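Local coordinates for nuclear import protein MOG1 (Saccharomyces cerevisiae, PDB 1JHS) that binds the small GTPase Gsp1, the yeast Ran, and takes part in nuclear protein import and poly(A)+ mRNA export, at residues W74-H77 against V78-T82; T97-Q100 against G101-T105; E160-A163 against R164-A167; A167-Q170 against L171-M175. The protein carries 1 engineered substitution. All blocks are in the same frame, centred on the assembly; numbering follows the deposited sequence.

Interaction 1 of 4, residues W74-H77 against V78-T82; sequences WQFH and VEDLT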
loop_
_atom_site.group_PDB
_atom_site.type_symbol
_atom_site.label_atom_id
_atom_site.label_comp_id
_atom_site.label_asym_id
_atom_site.label_seq_id
_atom_site.Cartn_x
_atom_site.Cartn_y
_atom_site.Cartn_z
ATOM N N TRP A 74 -8.138 -6.237 -8.412
ATOM C CA TRP A 74 -7.071 -6.030 -7.436
ATOM C C TRP A 74 -5.835 -6.822 -7.861
ATOM O O TRP A 74 -4.713 -6.287 -7.875
ATOM C CB TRP A 74 -7.560 -6.457 -6.048
ATOM C CG TRP A 74 -6.519 -6.389 -4.965
ATOM C CD1 TRP A 74 -6.169 -5.286 -4.217
ATOM C CD2 TRP A 74 -5.737 -7.477 -4.476
ATOM N NE1 TRP A 74 -5.217 -5.641 -3.275
ATOM C CE2 TRP A 74 -4.938 -6.979 -3.415
ATOM C CE3 TRP A 74 -5.631 -8.842 -4.827
ATOM C CZ2 TRP A 74 -4.034 -7.794 -2.703
ATOM C CZ3 TRP A 74 -4.727 -9.649 -4.114
ATOM C CH2 TRP A 74 -3.948 -9.117 -3.066
ATOM N N GLN A 75 -6.023 -8.087 -8.229
ATOM C CA GLN A 75 -4.877 -8.906 -8.657
ATOM C C GLN A 75 -4.154 -8.276 -9.834
ATOM O O GLN A 75 -2.932 -8.324 -9.929
ATOM C CB GLN A 75 -5.346 -10.323 -9.032
ATOM C CG GLN A 75 -5.928 -11.092 -7.838
ATOM C CD GLN A 75 -6.450 -12.479 -8.239
ATOM O OE1 GLN A 75 -7.311 -12.604 -9.120
ATOM N NE2 GLN A 75 -5.926 -13.509 -7.611
ATOM N N PHE A 76 -4.925 -7.691 -10.746
ATOM C CA PHE A 76 -4.369 -7.041 -11.916
ATOM C C PHE A 76 -3.466 -5.887 -11.486
ATOM O O PHE A 76 -2.353 -5.725 -12.006
ATOM C CB PHE A 76 -5.508 -6.493 -12.794
ATOM C CG PHE A 76 -5.030 -5.662 -13.964
ATOM C CD1 PHE A 76 -4.732 -6.252 -15.181
ATOM C CD2 PHE A 76 -4.836 -4.285 -13.820
ATOM C CE1 PHE A 76 -4.239 -5.488 -16.243
ATOM C CE2 PHE A 76 -4.340 -3.510 -14.881
ATOM C CZ PHE A 76 -4.042 -4.113 -16.089
ATOM N N HIS A 77 -3.951 -5.074 -10.534
ATOM C CA HIS A 77 -3.172 -3.936 -10.077
ATOM C C HIS A 77 -1.970 -4.347 -9.271
ATOM O O HIS A 77 -0.948 -3.654 -9.288
ATOM C CB HIS A 77 -4.044 -2.972 -9.280
ATOM C CG HIS A 77 -4.987 -2.192 -10.139
ATOM N ND1 HIS A 77 -4.550 -1.275 -11.072
ATOM C CD2 HIS A 77 -6.336 -2.215 -10.237
ATOM C CE1 HIS A 77 -5.593 -0.769 -11.710
ATOM N NE2 HIS A 77 -6.690 -1.322 -11.223
ATOM N N VAL A 78 -2.093 -5.459 -8.555
ATOM C CA VAL A 78 -0.952 -5.976 -7.786
ATOM C C VAL A 78 0.144 -6.405 -8.777
ATOM O O VAL A 78 1.338 -6.106 -8.577
ATOM C CB VAL A 78 -1.358 -7.220 -6.914
ATOM C CG1 VAL A 78 -0.085 -7.862 -6.304
ATOM C CG2 VAL A 78 -2.263 -6.784 -5.755
ATOM N N GLU A 79 -0.265 -7.117 -9.832
ATOM C CA GLU A 79 0.686 -7.605 -10.844
ATOM C C GLU A 79 1.481 -6.437 -11.432
ATOM O O GLU A 79 2.710 -6.520 -11.574
ATOM C CB GLU A 79 -0.059 -8.367 -11.955
ATOM C CG GLU A 79 0.835 -8.947 -13.065
ATOM C CD GLU A 79 1.806 -10.026 -12.582
ATOM O OE1 GLU A 79 1.527 -10.700 -11.569
ATOM O OE2 GLU A 79 2.859 -10.219 -13.233
ATOM N N ASP A 80 0.798 -5.340 -11.760
ATOM C CA ASP A 80 1.509 -4.176 -12.305
ATOM C C ASP A 80 2.587 -3.662 -11.360
ATOM O O ASP A 80 3.656 -3.218 -11.800
ATOM C CB ASP A 80 0.538 -3.043 -12.626
ATOM C CG ASP A 80 -0.263 -3.309 -13.883
ATOM O OD1 ASP A 80 0.021 -4.308 -14.569
ATOM O OD2 ASP A 80 -1.183 -2.522 -14.197
ATOM N N LEU A 81 2.317 -3.696 -10.061
ATOM C CA LEU A 81 3.296 -3.238 -9.076
ATOM C C LEU A 81 4.457 -4.222 -8.886
ATOM O O LEU A 81 5.624 -3.824 -8.789
ATOM C CB LEU A 81 2.628 -3.032 -7.712
ATOM C CG LEU A 81 1.685 -1.850 -7.494
ATOM C CD1 LEU A 81 0.842 -2.120 -6.236
ATOM C CD2 LEU A 81 2.490 -0.543 -7.323
ATOM N N THR A 82 4.147 -5.507 -8.807
ATOM C CA THR A 82 5.190 -6.487 -8.573
ATOM C C THR A 82 6.042 -6.746 -9.809
ATOM O O THR A 82 7.254 -6.920 -9.703
ATOM C CB THR A 82 4.578 -7.816 -8.089
ATOM O OG1 THR A 82 3.589 -8.243 -9.033
ATOM C CG2 THR A 82 3.900 -7.640 -6.714
HETATM O O HOH W 1 -1.336 -6.356 -14.479
HETATM O O HOH W 2 -2.208 -1.029 -12.502
#

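Interaction 2 of 4, residues T97-Q100 against G101-T105; sequences TVQQ and GTKFT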
loop_
_atom_site.group_PDB
_atom_site.type_symbol
_atom_site.label_atom_id
_atom_site.label_comp_id
_atom_site.label_asym_id
_atom_site.label_seq_id
_atom_site.Cartn_x
_atom_site.Cartn_y
_atom_site.Cartn_z
ATOM N N THR A 97 -12.242 -8.595 1.291
ATOM C CA THR A 97 -13.131 -7.730 0.545
ATOM C C THR A 97 -13.631 -6.844 1.679
ATOM O O THR A 97 -14.339 -7.320 2.588
ATOM C CB THR A 97 -14.326 -8.475 -0.063
ATOM O OG1 THR A 97 -13.888 -9.205 -1.213
ATOM C CG2 THR A 97 -15.371 -7.481 -0.525
ATOM N N VAL A 98 -13.253 -5.573 1.652
ATOM C CA VAL A 98 -13.665 -4.637 2.697
ATOM C C VAL A 98 -15.088 -4.125 2.396
ATOM O O VAL A 98 -15.896 -3.920 3.305
ATOM C CB VAL A 98 -12.679 -3.470 2.779
ATOM C CG1 VAL A 98 -13.261 -2.358 3.638
ATOM C CG2 VAL A 98 -11.343 -3.972 3.384
ATOM N N GLN A 99 -15.387 -3.932 1.115
ATOM C CA GLN A 99 -16.724 -3.490 0.720
ATOM C C GLN A 99 -17.017 -4.083 -0.647
ATOM O O GLN A 99 -16.291 -3.826 -1.606
ATOM C CB GLN A 99 -16.819 -1.965 0.677
ATOM C CG GLN A 99 -18.270 -1.455 0.550
ATOM C CD GLN A 99 -18.381 0.053 0.712
ATOM O OE1 GLN A 99 -18.076 0.815 -0.211
ATOM N NE2 GLN A 99 -18.796 0.499 1.900
ATOM N N GLN A 100 -18.069 -4.897 -0.733
ATOM C CA GLN A 100 -18.398 -5.543 -1.989
ATOM C C GLN A 100 -18.468 -4.544 -3.118
ATOM O O GLN A 100 -19.019 -3.445 -2.982
ATOM C CB GLN A 100 -19.708 -6.332 -1.877
ATOM C CG GLN A 100 -19.623 -7.541 -0.925
ATOM C CD GLN A 100 -18.639 -8.621 -1.383
ATOM O OE1 GLN A 100 -18.497 -8.877 -2.585
ATOM N NE2 GLN A 100 -17.983 -9.285 -0.430
ATOM N N GLY A 101 -17.839 -4.933 -4.219
ATOM C CA GLY A 101 -17.803 -4.118 -5.411
ATOM C C GLY A 101 -16.768 -3.016 -5.473
ATOM O O GLY A 101 -16.300 -2.707 -6.564
ATOM N N THR A 102 -16.338 -2.452 -4.341
ATOM C CA THR A 102 -15.408 -1.343 -4.461
ATOM C C THR A 102 -14.111 -1.312 -3.663
ATOM O O THR A 102 -13.202 -0.590 -4.050
ATOM C CB THR A 102 -16.112 -0.021 -4.181
ATOM O OG1 THR A 102 -16.567 -0.018 -2.825
ATOM C CG2 THR A 102 -17.306 0.179 -5.133
ATOM N N LYS A 103 -14.010 -2.076 -2.579
ATOM C CA LYS A 103 -12.802 -1.993 -1.754
ATOM C C LYS A 103 -12.228 -3.343 -1.385
ATOM O O LYS A 103 -12.909 -4.162 -0.773
ATOM C CB LYS A 103 -13.094 -1.207 -0.477
ATOM C CG LYS A 103 -13.575 0.215 -0.727
ATOM C CD LYS A 103 -13.968 0.926 0.569
ATOM C CE LYS A 103 -14.225 2.408 0.299
ATOM N NZ LYS A 103 -14.505 3.148 1.584
ATOM N N PHE A 104 -10.959 -3.539 -1.750
ATOM C CA PHE A 104 -10.267 -4.797 -1.494
ATOM C C PHE A 104 -8.876 -4.505 -0.950
ATOM O O PHE A 104 -8.216 -3.569 -1.414
ATOM C CB PHE A 104 -10.167 -5.589 -2.808
ATOM C CG PHE A 104 -9.871 -7.043 -2.604
ATOM C CD1 PHE A 104 -10.905 -7.962 -2.502
ATOM C CD2 PHE A 104 -8.551 -7.481 -2.461
ATOM C CE1 PHE A 104 -10.644 -9.324 -2.256
ATOM C CE2 PHE A 104 -8.273 -8.833 -2.221
ATOM C CZ PHE A 104 -9.328 -9.755 -2.116
ATOM N N THR A 105 -8.433 -5.302 0.029
ATOM C CA THR A 105 -7.112 -5.127 0.630
ATOM C C THR A 105 -6.365 -6.468 0.790
ATOM O O THR A 105 -6.985 -7.521 0.907
ATOM C CB THR A 105 -7.217 -4.494 2.051
ATOM O OG1 THR A 105 -7.999 -5.347 2.910
ATOM C CG2 THR A 105 -7.890 -3.141 1.983
HETATM O O HOH W 3 -17.139 -7.480 -4.751
HETATM O O HOH W 4 -19.610 -0.525 -2.644
#

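Interaction 3 of 4, residues E160-A163 against R164-A167; sequences ELPA and RCHA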
loop_
_atom_site.group_PDB
_atom_site.type_symbol
_atom_site.label_atom_id
_atom_site.label_comp_id
_atom_site.label_asym_id
_atom_site.label_seq_id
_atom_site.Cartn_x
_atom_site.Cartn_y
_atom_site.Cartn_z
ATOM N N GLU A 160 5.026 -17.559 8.909
ATOM C CA GLU A 160 4.534 -16.814 10.061
ATOM C C GLU A 160 4.475 -15.338 9.661
ATOM O O GLU A 160 5.418 -14.817 9.061
ATOM C CB GLU A 160 5.484 -16.993 11.242
ATOM C CG GLU A 160 4.965 -16.444 12.557
ATOM C CD GLU A 160 6.053 -16.363 13.617
ATOM O OE1 GLU A 160 7.057 -17.107 13.503
ATOM O OE2 GLU A 160 5.901 -15.569 14.571
ATOM N N LEU A 161 3.370 -14.672 9.984
ATOM C CA LEU A 161 3.209 -13.264 9.632
ATOM C C LEU A 161 3.865 -12.355 10.654
ATOM O O LEU A 161 3.432 -12.287 11.798
ATOM C CB LEU A 161 1.724 -12.910 9.530
ATOM C CG LEU A 161 1.351 -11.548 8.935
ATOM C CD1 LEU A 161 1.866 -11.455 7.496
ATOM C CD2 LEU A 161 -0.154 -11.381 8.973
ATOM N N PRO A 162 4.925 -11.639 10.249
ATOM C CA PRO A 162 5.614 -10.729 11.169
ATOM C C PRO A 162 4.635 -9.726 11.792
ATOM O O PRO A 162 3.688 -9.281 11.139
ATOM C CB PRO A 162 6.641 -10.034 10.268
ATOM C CG PRO A 162 6.947 -11.064 9.234
ATOM C CD PRO A 162 5.582 -11.663 8.926
ATOM N N ALA A 163 4.860 -9.373 13.055
ATOM C CA ALA A 163 3.993 -8.409 13.743
ATOM C C ALA A 163 3.887 -7.090 12.988
ATOM O O ALA A 163 2.819 -6.479 12.939
ATOM C CB ALA A 163 4.528 -8.121 15.155
ATOM N N ARG A 164 5.003 -6.634 12.424
ATOM C CA ARG A 164 4.986 -5.349 11.725
ATOM C C ARG A 164 4.097 -5.424 10.491
ATOM O O ARG A 164 3.465 -4.435 10.125
ATOM C CB ARG A 164 6.405 -4.913 11.328
ATOM C CG ARG A 164 6.440 -3.512 10.712
ATOM C CD ARG A 164 7.837 -2.904 10.743
ATOM N NE ARG A 164 8.841 -3.693 10.022
ATOM C CZ ARG A 164 9.528 -3.250 8.969
ATOM N NH1 ARG A 164 9.308 -2.030 8.496
ATOM N NH2 ARG A 164 10.486 -4.002 8.436
ATOM N N CYS A 165 4.059 -6.584 9.837
ATOM C CA CYS A 165 3.182 -6.747 8.675
ATOM C C CYS A 165 1.725 -6.659 9.120
ATOM O O CYS A 165 0.876 -6.114 8.417
ATOM C CB CYS A 165 3.449 -8.080 8.004
ATOM S SG CYS A 165 5.073 -8.058 7.161
ATOM N N HIS A 166 1.434 -7.212 10.295
ATOM C CA HIS A 166 0.079 -7.128 10.831
ATOM C C HIS A 166 -0.261 -5.647 11.081
ATOM O O HIS A 166 -1.402 -5.191 10.836
ATOM C CB HIS A 166 -0.003 -7.924 12.139
ATOM C CG HIS A 166 -1.372 -7.963 12.736
ATOM N ND1 HIS A 166 -1.948 -6.871 13.353
ATOM C CD2 HIS A 166 -2.311 -8.942 12.754
ATOM C CE1 HIS A 166 -3.186 -7.173 13.719
ATOM N NE2 HIS A 166 -3.431 -8.424 13.366
ATOM N N ALA A 167 0.733 -4.888 11.536
ATOM C CA ALA A 167 0.525 -3.473 11.821
ATOM C C ALA A 167 0.291 -2.724 10.504
ATOM O O ALA A 167 -0.627 -1.897 10.403
ATOM C CB ALA A 167 1.734 -2.908 12.543
#

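Interaction 4 of 4, residues A167-Q170 against L171-M175; sequences AVYQ and LLQEM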
loop_
_atom_site.group_PDB
_atom_site.type_symbol
_atom_site.label_atom_id
_atom_site.label_comp_id
_atom_site.label_asym_id
_atom_site.label_seq_id
_atom_site.Cartn_x
_atom_site.Cartn_y
_atom_site.Cartn_z
ATOM N N ALA A 167 0.733 -4.888 11.536
ATOM C CA ALA A 167 0.525 -3.473 11.821
ATOM C C ALA A 167 0.291 -2.724 10.504
ATOM O O ALA A 167 -0.627 -1.897 10.403
ATOM C CB ALA A 167 1.734 -2.908 12.543
ATOM N N VAL A 168 1.110 -3.026 9.496
ATOM C CA VAL A 168 0.951 -2.381 8.197
ATOM C C VAL A 168 -0.429 -2.690 7.592
ATOM O O VAL A 168 -1.075 -1.827 7.012
ATOM C CB VAL A 168 2.067 -2.830 7.232
ATOM C CG1 VAL A 168 1.733 -2.421 5.776
ATOM C CG2 VAL A 168 3.382 -2.190 7.698
ATOM N N TYR A 169 -0.893 -3.918 7.767
ATOM C CA TYR A 169 -2.193 -4.275 7.218
ATOM C C TYR A 169 -3.294 -3.513 7.937
ATOM O O TYR A 169 -4.294 -3.140 7.326
ATOM C CB TYR A 169 -2.438 -5.780 7.324
ATOM C CG TYR A 169 -3.615 -6.223 6.493
ATOM C CD1 TYR A 169 -3.604 -6.089 5.102
ATOM C CD2 TYR A 169 -4.731 -6.814 7.089
ATOM C CE1 TYR A 169 -4.680 -6.554 4.324
ATOM C CE2 TYR A 169 -5.808 -7.269 6.325
ATOM C CZ TYR A 169 -5.767 -7.142 4.948
ATOM O OH TYR A 169 -6.815 -7.630 4.200
ATOM N N GLN A 170 -3.129 -3.276 9.234
ATOM C CA GLN A 170 -4.150 -2.521 9.949
ATOM C C GLN A 170 -4.160 -1.085 9.404
ATOM O O GLN A 170 -5.217 -0.510 9.147
ATOM C CB GLN A 170 -3.875 -2.493 11.450
ATOM C CG GLN A 170 -4.972 -1.771 12.205
ATOM C CD GLN A 170 -4.765 -1.810 13.708
ATOM O OE1 GLN A 170 -4.067 -2.700 14.229
ATOM N NE2 GLN A 170 -5.376 -0.859 14.415
ATOM N N LEU A 171 -2.976 -0.516 9.203
ATOM C CA LEU A 171 -2.884 0.842 8.646
ATOM C C LEU A 171 -3.568 0.889 7.289
ATOM O O LEU A 171 -4.360 1.784 7.010
ATOM C CB LEU A 171 -1.413 1.258 8.493
ATOM C CG LEU A 171 -1.119 2.478 7.620
ATOM C CD1 LEU A 171 -1.798 3.728 8.200
ATOM C CD2 LEU A 171 0.404 2.688 7.550
ATOM N N LEU A 172 -3.261 -0.092 6.448
ATOM C CA LEU A 172 -3.831 -0.155 5.097
ATOM C C LEU A 172 -5.358 -0.143 5.157
ATOM O O LEU A 172 -6.022 0.613 4.432
ATOM C CB LEU A 172 -3.350 -1.417 4.384
ATOM C CG LEU A 172 -3.793 -1.541 2.909
ATOM C CD1 LEU A 172 -3.017 -0.532 2.028
ATOM C CD2 LEU A 172 -3.535 -2.997 2.439
ATOM N N GLN A 173 -5.924 -0.978 6.021
ATOM C CA GLN A 173 -7.368 -1.029 6.145
ATOM C C GLN A 173 -7.942 0.281 6.684
ATOM O O GLN A 173 -9.008 0.721 6.246
ATOM C CB GLN A 173 -7.773 -2.247 6.984
ATOM C CG GLN A 173 -7.509 -3.561 6.210
ATOM C CD GLN A 173 -8.304 -4.761 6.700
ATOM O OE1 GLN A 173 -8.332 -5.054 7.908
ATOM N NE2 GLN A 173 -8.949 -5.486 5.752
ATOM N N GLU A 174 -7.238 0.917 7.621
ATOM C CA GLU A 174 -7.717 2.208 8.153
ATOM C C GLU A 174 -7.692 3.285 7.061
ATOM O O GLU A 174 -8.579 4.134 7.011
ATOM C CB GLU A 174 -6.886 2.662 9.358
ATOM C CG GLU A 174 -7.003 1.713 10.572
ATOM C CD GLU A 174 -6.462 2.317 11.863
ATOM O OE1 GLU A 174 -6.335 1.564 12.858
ATOM O OE2 GLU A 174 -6.175 3.543 11.900
ATOM N N MET A 175 -6.674 3.259 6.197
ATOM C CA MET A 175 -6.600 4.220 5.098
ATOM C C MET A 175 -7.791 4.035 4.165
ATOM O O MET A 175 -8.369 5.014 3.657
ATOM C CB MET A 175 -5.304 4.030 4.304
ATOM C CG MET A 175 -4.045 4.408 5.105
ATOM S SD MET A 175 -2.609 4.419 4.012
ATOM C CE MET A 175 -2.927 5.922 3.021
#

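Interaction 1 of 4, residues W74-H77 against V78-T82
Val78 lays its CG2 methyl over one face of the Trp74 indole, a CH-pi contact 3.6 Å from CG2 to the centroid of the six-membered ring and 13° off the ring normal. Trp74 CG stands anti to the backbone N (chi1 176°), which swings the ring alongside the next helical turn. Its NE1 is taken by the carbonyl of Val128, and Phe104 meets the same ring. Replacing Trp74 by an alanine is likely to leave Val78 CG2 without the ring face it packs on and to cost the Val128 carbonyl the indole N-H.

The backbone bonds are i to i+4: Val78 N to Trp74 O at 2.8 Å, then Glu79 to Gln75 and Asp80 to Phe76, with a weak one from Leu81 N to His77 O.

Two waters bridge Asp80 to the preceding turn. One molecule donates to both Phe76 O and Asp80 OD1; another donates to Asp80 OD2 and lies 2.8 Å from His77 ND1. Asp80 OD2 also sits 3.4 Å from Phe76 CE2, the carboxylate turned 70° from the ring.

This is an amphipathic alpha-helix, residues 70-83, packed by Trp74, His77, Val78 and Leu81 on an antiparallel sheet, where His77 NE2 bonds Asp139.

Interaction 2 of 4, residues T97-Q100 against G101-T105
Lys103 O takes two backbone donors at once, Val98 N at 2.8 Å and Gln99 N at 3.1 Å. The second bond is the straighter, 166° at the hydrogen against 137° for Val98. Across the turn Gln99 O is gripped in the same doubled way, by Lys103 N at 3.0 Å and Thr102 N at 3.1 Å. Lys103 N comes in the carbonyl plane on a lone pair, whereas Thr102 N is tilted well out of it. These two forks are classic beta bulges, one in each arm of the hairpin that joins strands 87-99 and 103-113. Gly101, with positive phi, carries the chain round between them.

Two waters serve the polar groups of the turn. One donates to Gln100 OE1 and accepts from Gly101 N; the other donates to Gln100 O and accepts from Thr102 OG1. Gln99 OE1 lies 3.1 Å from that same hydroxyl.

Gln99 and Lys103 run side by side in the same direction, their CB atoms 4.0 Å apart, and the extended lysine chain carries NZ to a weak bond with the carbonyl of Val176. A serine in place of Lys103 would probably leave the Gln99 side chain without its aliphatic neighbour and lose the weak tie to helix 163-178.

On the other face Thr97 OG1 meets the edge of the Phe104 ring, 3.4 Å from CE1, while the backbones there form a non-hydrogen-bonded pair. Toward helix 163-178, Val98 CG2 packs on Thr105, whose OG1 is engaged by Tyr169 OH and Gln173 NE2.

Interaction 3 of 4, residues E160-A163 against R164-A167
Pro162 O is gripped by two amides of the first helical turn. His166 N donates to it at 3.2 Å, in the carbonyl plane and with a hydrogen angle of 154°. Cys165 N lies closer, at 3.0 Å, but its bond is weak because the hydrogen points well aside, at 121°. His166 N to Pro162 O is the first i to i+4 bond of helix 163-178, and Ala167 N to Ala163 O the next. Pro162 sits at the N-cap position; having no side-chain acceptor, it offers the amides its carbonyl.

What its ring does offer is apolar cover. Cys165 SG lies beside the pyrrolidine, 4.0 Å from both CB and CD and 4.1 Å from CG. The sulfur is anti to its own carbonyl carbon (chi1 -71°), a setting that turns it back toward the proline that precedes the helix. Leu161 comes in next to the proline: its CD1 rests 3.8 Å from Cys165 CB, so CB and SG of one cysteine are met by two successive residues. Leu161 and Cys165 both also reach Leu107 of strand 103-113, so this end of the helix packs on the large sheet.

Arg164 sends its guanidinium away from these residues, bent at chi3, into salt bridges with Glu152 and Glu55. The start of the helix is therefore held in two ways, by the first helical bond to Pro162 O together with apolar contacts of Leu161 and Pro162 with Cys165, and by a buried arginine whose charge is probably balanced by the two carboxylates.

Interaction 4 of 4, residues A167-Q170 against L171-M175
Gln173 crosses the Tyr169 side chain obliquely, one turn on, and can be followed from its root. CB sits 3.6 Å from Tyr169 O, the carbonyl that also accepts the backbone N-H of Gln173. CG comes over one face of the tyrosine ring, a CH-pi contact 4.2 Å from the centroid and set toward the rim. CD is 3.6 Å from Tyr169 CE2, and the amide plane is stacked on the ring with 28° between them. OE1 stays beside CE2, at 3.7 Å. NE2, at the tip, passes 3.4 Å from Tyr169 OH without bonding it; its hydrogen bond goes to Thr105 OG1. Tyr169 OH in turn bonds both Asp96 and Thr105.

Torsions explain the overlap. Tyr169 CG is anti to its N, whereas Gln173 CG lies beside its own N (chi1 -70°), and the extended glutamine chain then carries its amide over the ring. At the ring's CD1 side, Leu172 CD2 approaches obliquely to 4.1 Å.

Gln170 and Glu174 form a second pair four residues apart. They run in the same direction, and Gln170 NE2 donates to Glu174 OE1 at 3.0 Å, nearly in the plane of its own amide, although the two end groups are twisted 49° apart.

Val168, Leu171 and Leu172 give the sheet hydrocarbon at Ile144 of strand 138-147, while Tyr169 and Gln173 bring a hydroxyl and an amide to Thr105 at another place on that sheet; the Gln170-Glu174 bond spans a turn of the partly exposed side.

Interactions 1 and 4 lie on opposite sides of the chain's centre, their centres 18 Å apart, in helices 70-83 and 163-178. Interaction 2, the hairpin end of the large sheet, touches both. Toward interaction 1 the contact is ring packing, Trp74 CG to Phe104 CD2 at 3.4 Å; toward interaction 4 it is mainly polar, with Thr105 OG1 probably hydrogen-bonded to Tyr169 OH at 2.9 Å and to Gln173 NE2 at 3.0 Å, and some packing of Thr105 on Leu172. Interaction 3 opens the helix that interaction 4 continues, sharing Ala167, and lies about 10 Å from interaction 2 at the nearest atoms. Together they trace helices packed about one antiparallel sheet.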